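Local coordinates for putative acetoin utilization protein, acetoin dehydrogenase (Thermus thermophilus, PDB 5AWE) that is of unknown function but pairs two CBS domains with an ACT domain, a make-up consistent with sensing a small-molecule ligand, at residues V85-A90 with P110-E115. Numbering follows the deposited sequence.
Sequences VVTVEA and PVMEGE
Val111 sets CG1 trans to its backbone N (chi1 -179°), which brings this methyl against Ala90. CG1 lies 3.5 Å from Ala90 CA and also touches the CB of that residue. Val85 turns its own CG1 in the same sense (chi1 -174°) and brings it against the proline ring, 3.7 Å from Pro110 CG. The two side chains meet at a slant. The neighbouring ring carbon, Pro110 CD, rests 3.3 Å from Val86 O. Thr87 slants across Met112, a selenomethionine, and meets its second methylene: Thr87 CB is 3.7 Å from Met112 CG. Beyond CG the selenomethionine chain bends and its end leads away from 85-90, while its side chain also touches Leu43 and Leu117.

Strands 88-89 and 108-113 run parallel. With helix 94-103 between them they form a beta-alpha-beta unit of the CBS domain, and 88-89 is an outer strand of its sheet within the chain. Val88 O accepts a hydrogen bond from Met112 N at 2.9 Å, and a CA-H of Val111 approaches the same oxygen. Met112 O then takes one from Ala90 N at 2.7 Å, nearly in line with the carbonyl (C=O...N 165°). The bond from Val88 N to Pro110 O is weak, at 3.3 Å. Val88 and Val111 point to one face of the sheet, Glu89 and Met112 to the other. Val88 packs on Lys96 and Leu100 of the connecting helix. Glu113 brings CG near Ala90 CB, and its carboxylate forms a salt bridge with Arg4.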
# COMPACT_ATOMS: atom_id res chain seq x y z
N VAL A 85 24.45 -10.43 15.55
CA VAL A 85 24.07 -11.58 14.75
C VAL A 85 24.59 -12.88 15.36
O VAL A 85 25.76 -12.97 15.73
CB VAL A 85 24.61 -11.47 13.31
CG1 VAL A 85 24.08 -12.62 12.46
CG2 VAL A 85 24.23 -10.13 12.70
N VAL A 86 23.74 -13.89 15.45
CA VAL A 86 24.18 -15.20 15.92
C VAL A 86 24.74 -15.98 14.74
O VAL A 86 24.10 -16.11 13.70
CB VAL A 86 23.01 -16.01 16.56
CG1 VAL A 86 22.28 -15.16 17.61
CG2 VAL A 86 22.05 -16.47 15.50
N THR A 87 25.96 -16.50 14.91
CA THR A 87 26.64 -17.20 13.83
C THR A 87 27.23 -18.54 14.30
O THR A 87 27.25 -18.83 15.49
CB THR A 87 27.77 -16.34 13.27
OG1 THR A 87 28.77 -16.16 14.28
CG2 THR A 87 27.23 -14.98 12.87
N VAL A 88 27.67 -19.35 13.34
CA VAL A 88 28.45 -20.55 13.63
C VAL A 88 29.71 -20.57 12.79
O VAL A 88 29.75 -20.03 11.68
CB VAL A 88 27.67 -21.85 13.31
CG1 VAL A 88 27.09 -22.43 14.57
CG2 VAL A 88 26.59 -21.56 12.29
N GLU A 89 30.75 -21.22 13.32
CA GLU A 89 32.00 -21.38 12.58
C GLU A 89 31.83 -22.49 11.55
O GLU A 89 31.16 -23.48 11.80
CB GLU A 89 33.13 -21.73 13.54
CG GLU A 89 32.96 -21.16 14.94
CD GLU A 89 32.03 -22.00 15.81
OE1 GLU A 89 32.47 -23.05 16.31
OE2 GLU A 89 30.85 -21.60 15.98
N ALA A 90 32.44 -22.30 10.38
CA ALA A 90 32.36 -23.30 9.32
C ALA A 90 32.78 -24.68 9.84
O ALA A 90 32.18 -25.70 9.48
CB ALA A 90 33.25 -22.88 8.15
N PRO A 110 24.31 -17.29 9.63
CA PRO A 110 25.47 -16.95 8.79
C PRO A 110 26.63 -17.86 9.21
O PRO A 110 26.81 -18.12 10.40
CB PRO A 110 25.73 -15.48 9.12
CG PRO A 110 24.42 -14.97 9.64
CD PRO A 110 23.81 -16.13 10.37
N VAL A 111 27.40 -18.34 8.24
CA VAL A 111 28.53 -19.20 8.58
C VAL A 111 29.82 -18.42 8.41
O VAL A 111 30.03 -17.74 7.41
CB VAL A 111 28.57 -20.47 7.70
CG1 VAL A 111 29.75 -21.35 8.12
CG2 VAL A 111 27.26 -21.24 7.83
N MSE A 112 30.68 -18.54 9.42
CA MSE A 112 31.86 -17.70 9.51
C MSE A 112 33.14 -18.52 9.52
O MSE A 112 33.13 -19.70 9.87
CB MSE A 112 31.81 -16.86 10.79
CG MSE A 112 30.56 -16.00 10.91
SE MSE A 112 30.47 -14.78 9.59
CE MSE A 112 31.91 -13.83 9.95
N GLU A 113 34.24 -17.89 9.12
CA GLU A 113 35.56 -18.30 9.56
C GLU A 113 36.16 -17.16 10.37
O GLU A 113 36.72 -16.20 9.82
CB GLU A 113 36.43 -18.65 8.36
CG GLU A 113 35.97 -19.90 7.63
CD GLU A 113 36.78 -20.18 6.39
OE1 GLU A 113 37.83 -19.54 6.22
OE2 GLU A 113 36.36 -21.05 5.60
N GLY A 114 36.03 -17.25 11.69
CA GLY A 114 36.36 -16.11 12.52
C GLY A 114 35.56 -14.89 12.11
O GLY A 114 34.34 -14.84 12.29
N GLU A 115 36.24 -13.91 11.55
CA GLU A 115 35.62 -12.65 11.19
C GLU A 115 35.08 -12.67 9.76
O GLU A 115 34.23 -11.85 9.40
CB GLU A 115 36.63 -11.51 11.36
CG GLU A 115 36.11 -10.31 12.16
CD GLU A 115 35.81 -10.63 13.62
OE1 GLU A 115 35.62 -9.67 14.40
OE2 GLU A 115 35.76 -11.83 13.99